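Local atomic coordinates of uncharacterized protein (Novosphingobium aromaticivorans, PDB entry 3M7A), a protein that is of unknown function but belongs to the DUF192 (COG1430) family and folds into a compact, largely beta-sheet domain. Residues D85-I98 and L126-W140. Numbering follows the deposited sequence. Where two conformers were deposited one is given.
Sequences DIIFVGLDRRVMNI and LAARLGIKPGDKVEW
Arg94 and Lys137 pair their backbones in a single beta bridge, flanked by Val138 N to Arg93 O, Val95 N to Asp136 O and Gly135 N to Val95 O, so the turn and second strand of the hairpin 85-98 lie alongside residues 135-138. Arg93 closes the type I turn that begins at Gly90 and reaches along the chain end in extended form. Its guanidinium lies flat on the Trp140 indole, planes 13° apart and centres 3.9 Å apart, a stacked cation-pi pair. From that position NH1 serves two acceptors: Trp140 O of the C-terminal carboxylate, close to the guanidinium plane, at 3.1 Å, and Glu139 OE1, tilted from it, in a salt bridge of 2.9 Å. NH2 meets Trp140 O again through a water. A leucine in place of Arg93 would probably leave the Glu139 carboxylate without this ion pair and the indole freer to turn. Lys137, bent at chi2 (83°), gives NZ to the backbone O of Asp92 at 2.7 Å. Arg94 NH1 meets Gly135 O head-on (2.8 Å), while Lys137 CD lies over the guanidinium face; a water links the two cationic groups. Among the buried valines Val138 CG2 touches both Val95 CG2 (3.6 Å) and Val89 CG2 (3.8 Å). Ile98 CD1 rests against Ala127 CB, Ile132 CG2 and Pro134 CD. At the helix start Asp85 OD2 accepts from Ala127 N at 2.8 Å and bridges to Ala128 N through a water; OD1 takes Asn101 N and Gly125 N. Helix 126-130 closes in a Schellman motif at Gly131, its axis 74° from that of strand 85-89. Strand 84-89 also pairs with 118-123, and 137-139 with 21-29, where Val138 packs on Val25; the contact brings together strands several pairings apart in the same curled mixed sheet.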
ATOM      1  N   ASP A  85       6.075  -4.177   2.957  1.00  4.86           N
ATOM      2  CA  ASP A  85       6.699  -2.979   2.443  1.00  4.98           C
ATOM      3  C   ASP A  85       5.638  -1.870   2.478  1.00  4.53           C
ATOM      4  O   ASP A  85       4.501  -2.049   2.027  1.00  5.38           O
ATOM      5  CB  ASP A  85       7.180  -3.163   1.004  1.00  5.07           C
ATOM      6  CG  ASP A  85       8.396  -4.061   0.874  1.00  5.26           C
ATOM      7  OD1 ASP A  85       8.953  -4.516   1.897  1.00  5.22           O
ATOM      8  OD2 ASP A  85       8.813  -4.296  -0.290  1.00  6.24           O
ATOM      9  N   ILE A  86       6.027  -0.734   3.052  1.00  4.70           N
ATOM     10  CA  ILE A  86       5.124   0.396   3.247  1.00  4.45           C
ATOM     11  C   ILE A  86       5.578   1.531   2.322  1.00  4.02           C
ATOM     12  O   ILE A  86       6.634   2.121   2.510  1.00  5.76           O
ATOM     13  CB  ILE A  86       5.054   0.838   4.716  1.00  5.47           C
ATOM     14  CG1 ILE A  86       4.769  -0.372   5.637  1.00  7.60           C
ATOM     15  CG2 ILE A  86       3.966   1.898   4.920  1.00  6.60           C
ATOM     16  CD1 ILE A  86       4.567  -0.014   7.126  1.00 10.62           C
ATOM     17  N   ILE A  87       4.752   1.800   1.309  1.00  4.96           N
ATOM     18  CA  ILE A  87       5.090   2.725   0.243  1.00  5.24           C
ATOM     19  C   ILE A  87       4.319   4.016   0.461  1.00  4.47           C
ATOM     20  O   ILE A  87       3.093   4.039   0.403  1.00  4.75           O
ATOM     21  CB  ILE A  87       4.707   2.082  -1.118  1.00  5.53           C
ATOM     22  CG1 ILE A  87       5.418   0.732  -1.336  1.00  6.77           C
ATOM     23  CG2 ILE A  87       4.944   3.070  -2.264  1.00  6.27           C
ATOM     24  CD1 ILE A  87       4.834  -0.134  -2.447  1.00  7.80           C
ATOM     25  N   PHE A  88       5.038   5.089   0.762  1.00  4.39           N
ATOM     26  CA  PHE A  88       4.416   6.369   1.113  1.00  4.63           C
ATOM     27  C   PHE A  88       4.341   7.252  -0.143  1.00  4.87           C
ATOM     28  O   PHE A  88       5.351   7.433  -0.848  1.00  6.23           O
ATOM     29  CB  PHE A  88       5.250   7.086   2.160  1.00  5.32           C
ATOM     30  CG  PHE A  88       5.385   6.349   3.460  1.00  5.51           C
ATOM     31  CD1 PHE A  88       4.430   6.462   4.456  1.00  7.29           C
ATOM     32  CD2 PHE A  88       6.483   5.555   3.720  1.00  7.46           C
ATOM     33  CE1 PHE A  88       4.582   5.828   5.669  1.00  9.21           C
ATOM     34  CE2 PHE A  88       6.620   4.884   4.941  1.00  6.93           C
ATOM     35  CZ  PHE A  88       5.677   5.036   5.911  1.00  7.41           C
ATOM     36  N   VAL A  89       3.152   7.785  -0.396  1.00  5.57           N
ATOM     37  CA  VAL A  89       2.854   8.506  -1.624  1.00  5.72           C
ATOM     38  C   VAL A  89       2.561   9.984  -1.290  1.00  5.05           C
ATOM     39  O   VAL A  89       1.739  10.290  -0.412  1.00  5.59           O
ATOM     40  CB  VAL A  89       1.657   7.859  -2.342  1.00  5.35           C
ATOM     41  CG1 VAL A  89       1.324   8.643  -3.621  1.00  6.36           C
ATOM     42  CG2 VAL A  89       1.903   6.384  -2.620  1.00  6.47           C
ATOM     43  N   GLY A  90       3.259  10.880  -1.988  1.00  5.62           N
ATOM     44  CA  GLY A  90       3.077  12.309  -1.828  1.00  6.11           C
ATOM     45  C   GLY A  90       1.940  12.913  -2.624  1.00  6.59           C
ATOM     46  O   GLY A  90       1.142  12.211  -3.254  1.00  6.65           O
ATOM     47  N   LEU A  91       1.871  14.240  -2.566  1.00  6.84           N
ATOM     48  CA  LEU A  91       0.707  14.964  -3.039  0.50  7.64           C
ATOM     49  C   LEU A  91       0.583  14.996  -4.558  1.00  7.82           C
ATOM     50  O   LEU A  91      -0.482  15.300  -5.067  1.00  9.20           O
ATOM     51  CB  LEU A  91       0.682  16.381  -2.444  0.50  8.37           C
ATOM     52  CG  LEU A  91       0.048  16.496  -1.048  0.50  8.61           C
ATOM     53  CD1 LEU A  91       0.849  15.731   0.024  0.50  8.17           C
ATOM     54  CD2 LEU A  91      -0.137  17.965  -0.647  0.50  9.78           C
ATOM     55  N   ASP A  92       1.683  14.704  -5.253  1.00  6.81           N
ATOM     56  CA  ASP A  92       1.718  14.523  -6.684  1.00  6.64           C
ATOM     57  C   ASP A  92       1.520  13.070  -7.121  1.00  6.53           C
ATOM     58  O   ASP A  92       1.759  12.734  -8.282  1.00  8.09           O
ATOM     59  CB  ASP A  92       3.061  15.041  -7.236  1.00  8.31           C
ATOM     60  CG  ASP A  92       4.267  14.333  -6.622  1.00  7.49           C
ATOM     61  OD1 ASP A  92       4.076  13.480  -5.711  1.00  7.13           O
ATOM     62  OD2 ASP A  92       5.424  14.636  -6.981  1.00  8.75           O
ATOM     63  N   ARG A  93       1.057  12.215  -6.208  1.00  5.54           N
ATOM     64  CA  ARG A  93       0.866  10.788  -6.455  1.00  6.31           C
ATOM     65  C   ARG A  93       2.163  10.053  -6.803  1.00  5.35           C
ATOM     66  O   ARG A  93       2.120   8.976  -7.385  1.00  7.62           O
ATOM     67  CB  ARG A  93      -0.243  10.508  -7.465  1.00  6.00           C
ATOM     68  CG  ARG A  93      -1.609  10.954  -6.989  1.00  7.18           C
ATOM     69  CD  ARG A  93      -2.694  10.326  -7.808  1.00  9.46           C
ATOM     70  NE  ARG A  93      -4.016  10.729  -7.348  1.00 11.73           N
ATOM     71  CZ  ARG A  93      -5.150  10.048  -7.535  1.00 12.50           C
ATOM     72  NH1 ARG A  93      -5.189   8.914  -8.255  1.00 11.26           N
ATOM     73  NH2 ARG A  93      -6.262  10.520  -6.983  1.00 13.24           N
ATOM     74  N   ARG A  94       3.309  10.568  -6.356  1.00  5.78           N
ATOM     75  CA  ARG A  94       4.571   9.852  -6.548  1.00  5.91           C
ATOM     76  C   ARG A  94       5.067   9.285  -5.217  1.00  6.21           C
ATOM     77  O   ARG A  94       4.881   9.875  -4.139  1.00  6.21           O
ATOM     78  CB  ARG A  94       5.627  10.748  -7.203  1.00  5.55           C
ATOM     79  CG  ARG A  94       5.267  11.124  -8.602  1.00  7.25           C
ATOM     80  CD  ARG A  94       6.367  11.923  -9.302  1.00  7.77           C
ATOM     81  NE  ARG A  94       5.938  12.254 -10.667  1.00  9.16           N
ATOM     82  CZ  ARG A  94       5.986  11.436 -11.721  1.00  8.56           C
ATOM     83  NH1 ARG A  94       6.454  10.193 -11.607  1.00 10.71           N
ATOM     84  NH2 ARG A  94       5.514  11.846 -12.897  1.00 10.90           N
ATOM     85  N   VAL A  95       5.751   8.147  -5.305  1.00  5.75           N
ATOM     86  CA  VAL A  95       6.351   7.524  -4.129  1.00  5.41           C
ATOM     87  C   VAL A  95       7.445   8.446  -3.594  1.00  5.76           C
ATOM     88  O   VAL A  95       8.339   8.858  -4.324  1.00  8.24           O
ATOM     89  CB  VAL A  95       6.932   6.138  -4.481  1.00  5.47           C
ATOM     90  CG1 VAL A  95       7.666   5.522  -3.271  1.00  6.49           C
ATOM     91  CG2 VAL A  95       5.861   5.178  -5.034  1.00  6.97           C
HETATM   92  N   MSE A  96       7.360   8.767  -2.305  1.00  5.92           N
HETATM   93  CA  MSE A  96       8.385   9.536  -1.613  1.00  5.56           C
HETATM   94  C   MSE A  96       9.477   8.642  -1.031  1.00  6.64           C
HETATM   95  O   MSE A  96      10.672   8.940  -1.141  1.00  8.12           O
HETATM   96  CB  MSE A  96       7.778  10.341  -0.462  1.00  6.42           C
HETATM   97  CG  MSE A  96       6.804  11.401  -0.904  1.00  7.78           C
HETATM   98 SE   MSE A  96       6.052  12.401   0.573  0.75  8.76          SE
HETATM   99  CE  MSE A  96       5.082  10.996   1.448  1.00  7.62           C
ATOM    100  N   ASN A  97       9.060   7.572  -0.379  1.00  6.19           N
ATOM    101  CA  ASN A  97       9.947   6.714   0.344  1.00  5.98           C
ATOM    102  C   ASN A  97       9.217   5.402   0.634  1.00  5.51           C
ATOM    103  O   ASN A  97       7.973   5.311   0.564  1.00  5.78           O
ATOM    104  CB  ASN A  97      10.473   7.340   1.651  1.00  5.89           C
ATOM    105  CG  ASN A  97       9.412   7.531   2.720  1.00  6.72           C
ATOM    106  OD1 ASN A  97       8.442   8.277   2.528  1.00  6.84           O
ATOM    107  ND2 ASN A  97       9.620   6.893   3.866  1.00  8.78           N
ATOM    108  N   ILE A  98      10.004   4.366   0.917  1.00  6.50           N
ATOM    109  CA  ILE A  98       9.491   3.041   1.190  1.00  6.41           C
ATOM    110  C   ILE A  98      10.110   2.567   2.507  1.00  5.89           C
ATOM    111  O   ILE A  98      11.333   2.638   2.664  1.00  8.52           O
ATOM    112  CB  ILE A  98       9.861   2.064   0.046  1.00  6.81           C
ATOM    113  CG1 ILE A  98       9.320   2.562  -1.322  1.00  7.55           C
ATOM    114  CG2 ILE A  98       9.345   0.643   0.378  1.00  7.34           C
ATOM    115  CD1 ILE A  98       9.779   1.738  -2.499  1.00 10.30           C
ATOM    116  N   LEU A 126       8.631  -7.168  -1.596  1.00  5.01           N
ATOM    117  CA  LEU A 126       8.086  -7.184  -2.929  1.00  5.24           C
ATOM    118  C   LEU A 126       8.470  -5.949  -3.732  1.00  5.37           C
ATOM    119  O   LEU A 126       8.634  -6.025  -4.945  1.00  5.62           O
ATOM    120  CB  LEU A 126       6.544  -7.439  -2.907  1.00  5.99           C
ATOM    121  CG  LEU A 126       5.844  -7.667  -4.244  1.00  6.79           C
ATOM    122  CD1 LEU A 126       6.439  -8.868  -5.001  1.00  6.95           C
ATOM    123  CD2 LEU A 126       4.352  -7.887  -4.005  1.00  7.02           C
ATOM    124  N   ALA A 127       8.572  -4.794  -3.075  1.00  5.71           N
ATOM    125  CA  ALA A 127       8.907  -3.573  -3.826  1.00  5.45           C
ATOM    126  C   ALA A 127      10.238  -3.751  -4.544  1.00  5.51           C
ATOM    127  O   ALA A 127      10.352  -3.412  -5.723  1.00  6.37           O
ATOM    128  CB  ALA A 127       8.918  -2.337  -2.946  1.00  6.79           C
ATOM    129  N   ALA A 128      11.241  -4.272  -3.842  1.00  5.28           N
ATOM    130  CA  ALA A 128      12.547  -4.447  -4.465  1.00  4.71           C
ATOM    131  C   ALA A 128      12.533  -5.543  -5.520  1.00  5.76           C
ATOM    132  O   ALA A 128      13.203  -5.438  -6.554  1.00  6.70           O
ATOM    133  CB  ALA A 128      13.653  -4.709  -3.402  1.00  6.41           C
ATOM    134  N   ARG A 129      11.796  -6.613  -5.275  1.00  5.14           N
ATOM    135  CA  ARG A 129      11.698  -7.669  -6.285  1.00  5.85           C
ATOM    136  C   ARG A 129      11.121  -7.113  -7.592  1.00  6.68           C
ATOM    137  O   ARG A 129      11.560  -7.474  -8.684  1.00  6.97           O
ATOM    138  CB  ARG A 129      10.842  -8.823  -5.791  1.00  5.80           C
ATOM    139  CG  ARG A 129      10.531  -9.850  -6.896  1.00  7.73           C
ATOM    140  CD  ARG A 129       9.653 -10.968  -6.384  1.00  7.93           C
ATOM    141  NE  ARG A 129       9.256 -11.877  -7.456  1.00  9.22           N
ATOM    142  CZ  ARG A 129       9.935 -12.934  -7.864  1.00  8.07           C
ATOM    143  NH1 ARG A 129      11.060 -13.284  -7.281  1.00  7.29           N
ATOM    144  NH2 ARG A 129       9.465 -13.662  -8.878  1.00 11.27           N
ATOM    145  N   LEU A 130      10.146  -6.223  -7.462  1.00  5.58           N
ATOM    146  CA  LEU A 130       9.438  -5.624  -8.602  1.00  5.87           C
ATOM    147  C   LEU A 130      10.142  -4.450  -9.239  1.00  7.11           C
ATOM    148  O   LEU A 130       9.875  -4.129 -10.408  1.00  9.00           O
ATOM    149  CB  LEU A 130       8.023  -5.209  -8.184  1.00  6.72           C
ATOM    150  CG  LEU A 130       7.075  -6.352  -7.810  1.00  6.61           C
ATOM    151  CD1 LEU A 130       5.728  -5.784  -7.354  1.00  7.47           C
ATOM    152  CD2 LEU A 130       6.902  -7.363  -8.930  1.00  8.87           C
ATOM    153  N   GLY A 131      11.009  -3.802  -8.486  1.00  6.42           N
ATOM    154  CA  GLY A 131      11.658  -2.600  -8.941  1.00  8.08           C
ATOM    155  C   GLY A 131      10.934  -1.302  -8.660  1.00  7.47           C
ATOM    156  O   GLY A 131      11.270  -0.293  -9.279  1.00  8.77           O
ATOM    157  N   ILE A 132       9.970  -1.319  -7.745  1.00  7.35           N
ATOM    158  CA  ILE A 132       9.253  -0.104  -7.357  1.00  8.63           C
ATOM    159  C   ILE A 132      10.224   0.808  -6.610  1.00  9.26           C
ATOM    160  O   ILE A 132      10.968   0.354  -5.727  1.00 12.10           O
ATOM    161  CB  ILE A 132       8.003  -0.456  -6.521  1.00  8.55           C
ATOM    162  CG1 ILE A 132       6.963  -1.194  -7.379  1.00  7.27           C
ATOM    163  CG2 ILE A 132       7.402   0.810  -5.895  1.00  9.46           C
ATOM    164  CD1 ILE A 132       5.798  -1.785  -6.613  1.00  9.43           C
ATOM    165  N   LYS A 133      10.240   2.086  -6.989  1.00  9.81           N
ATOM    166  CA  LYS A 133      11.212   3.051  -6.462  0.50 10.43           C
ATOM    167  C   LYS A 133      10.574   4.402  -6.163  1.00  8.62           C
ATOM    168  O   LYS A 133       9.574   4.752  -6.758  1.00  8.52           O
ATOM    169  CB  LYS A 133      12.355   3.232  -7.468  0.50 12.86           C
ATOM    170  CG  LYS A 133      13.279   2.008  -7.527  0.50 16.17           C
ATOM    171  CD  LYS A 133      14.316   2.068  -8.611  0.50 21.64           C
ATOM    172  CE  LYS A 133      15.173   0.811  -8.570  0.50 23.20           C
ATOM    173  NZ  LYS A 133      15.795   0.589  -7.242  0.50 21.82           N
ATOM    174  N   PRO A 134      11.193   5.175  -5.260  1.00  8.64           N
ATOM    175  CA  PRO A 134      10.768   6.551  -5.088  1.00  7.56           C
ATOM    176  C   PRO A 134      10.725   7.268  -6.426  1.00  9.07           C
ATOM    177  O   PRO A 134      11.603   7.081  -7.285  1.00 12.50           O
ATOM    178  CB  PRO A 134      11.824   7.129  -4.143  1.00  9.00           C
ATOM    179  CG  PRO A 134      12.277   5.936  -3.322  1.00  9.30           C
ATOM    180  CD  PRO A 134      12.293   4.812  -4.332  1.00  9.14           C
ATOM    181  N   GLY A 135       9.692   8.090  -6.609  1.00  8.44           N
ATOM    182  CA  GLY A 135       9.413   8.744  -7.873  1.00 10.15           C
ATOM    183  C   GLY A 135       8.359   8.077  -8.746  1.00  8.96           C
ATOM    184  O   GLY A 135       7.766   8.730  -9.619  1.00 12.70           O
ATOM    185  N   ASP A 136       8.093   6.797  -8.528  1.00  8.49           N
ATOM    186  CA  ASP A 136       7.105   6.093  -9.335  1.00  7.81           C
ATOM    187  C   ASP A 136       5.717   6.653  -9.052  1.00  6.45           C
ATOM    188  O   ASP A 136       5.421   7.155  -7.969  1.00  6.96           O
ATOM    189  CB  ASP A 136       7.112   4.605  -9.022  1.00  8.23           C
ATOM    190  CG  ASP A 136       8.341   3.902  -9.551  1.00 12.51           C
ATOM    191  OD1 ASP A 136       9.196   4.541 -10.220  1.00 15.30           O
ATOM    192  OD2 ASP A 136       8.443   2.709  -9.261  1.00 13.42           O
ATOM    193  N   LYS A 137       4.878   6.601 -10.080  1.00  6.95           N
ATOM    194  CA  LYS A 137       3.532   7.181 -10.030  1.00  7.57           C
ATOM    195  C   LYS A 137       2.567   6.106  -9.544  1.00  7.14           C
ATOM    196  O   LYS A 137       2.458   5.002 -10.115  1.00  7.35           O
ATOM    197  CB  LYS A 137       3.112   7.709 -11.408  1.00  9.04           C
ATOM    198  CG  LYS A 137       1.840   8.564 -11.412  1.00 12.58           C
ATOM    199  CD  LYS A 137       2.171  10.036 -11.036  1.00 15.81           C
ATOM    200  CE  LYS A 137       1.075  11.021 -11.375  1.00 20.55           C
ATOM    201  NZ  LYS A 137       1.430  12.417 -10.932  1.00 20.39           N
ATOM    202  N   VAL A 138       1.804   6.445  -8.516  1.00  7.85           N
ATOM    203  CA  VAL A 138       0.776   5.560  -7.955  1.00  7.29           C
ATOM    204  C   VAL A 138      -0.592   6.129  -8.286  1.00  7.16           C
ATOM    205  O   VAL A 138      -0.823   7.326  -8.080  1.00  9.79           O
ATOM    206  CB  VAL A 138       0.952   5.412  -6.424  1.00  8.11           C
ATOM    207  CG1 VAL A 138      -0.078   4.439  -5.836  1.00  8.10           C
ATOM    208  CG2 VAL A 138       2.407   5.015  -6.078  1.00  7.92           C
ATOM    209  N   GLU A 139      -1.483   5.296  -8.820  1.00  6.55           N
ATOM    210  CA  GLU A 139      -2.822   5.738  -9.195  1.00  6.95           C
ATOM    211  C   GLU A 139      -3.875   4.794  -8.652  1.00  6.26           C
ATOM    212  O   GLU A 139      -3.673   3.586  -8.547  1.00  7.26           O
ATOM    213  CB  GLU A 139      -2.951   5.802 -10.718  1.00  8.24           C
ATOM    214  CG  GLU A 139      -2.072   6.831 -11.388  1.00 11.86           C
ATOM    215  CD  GLU A 139      -2.569   8.260 -11.235  1.00 13.20           C
ATOM    216  OE1 GLU A 139      -3.670   8.477 -10.662  1.00 13.96           O
ATOM    217  OE2 GLU A 139      -1.850   9.179 -11.705  1.00 18.87           O
ATOM    218  N   TRP A 140      -4.985   5.403  -8.278  1.00  7.74           N
ATOM    219  CA  TRP A 140      -6.158   4.708  -7.791  1.00  8.45           C
ATOM    220  C   TRP A 140      -7.396   5.487  -8.217  1.00 10.80           C
ATOM    221  O   TRP A 140      -7.246   6.639  -8.711  1.00 12.24           O
ATOM    222  CB  TRP A 140      -6.135   4.591  -6.252  1.00  8.21           C
ATOM    223  CG  TRP A 140      -6.021   5.945  -5.568  1.00  8.08           C
ATOM    224  CD1 TRP A 140      -7.052   6.769  -5.174  1.00 10.09           C
ATOM    225  CD2 TRP A 140      -4.820   6.661  -5.249  1.00  6.83           C
ATOM    226  NE1 TRP A 140      -6.559   7.908  -4.628  1.00  9.63           N
ATOM    227  CE2 TRP A 140      -5.198   7.882  -4.658  1.00  7.94           C
ATOM    228  CE3 TRP A 140      -3.460   6.384  -5.380  1.00  7.83           C
ATOM    229  CZ2 TRP A 140      -4.264   8.825  -4.229  1.00  9.39           C
ATOM    230  CZ3 TRP A 140      -2.532   7.324  -4.943  1.00  8.66           C
ATOM    231  CH2 TRP A 140      -2.942   8.511  -4.361  1.00  8.23           C
ATOM    232  OXT TRP A 140      -8.516   4.984  -8.045  1.00 12.39           O
TER
HETATM  233  O   HOH W   1      11.404  -4.126  -0.912  1.00  5.88           O
HETATM  234  O   HOH W   2      -8.639   9.006  -7.741  1.00 26.18           O
HETATM  235  O   HOH W   3       3.069  13.514 -13.224  1.00 18.43           O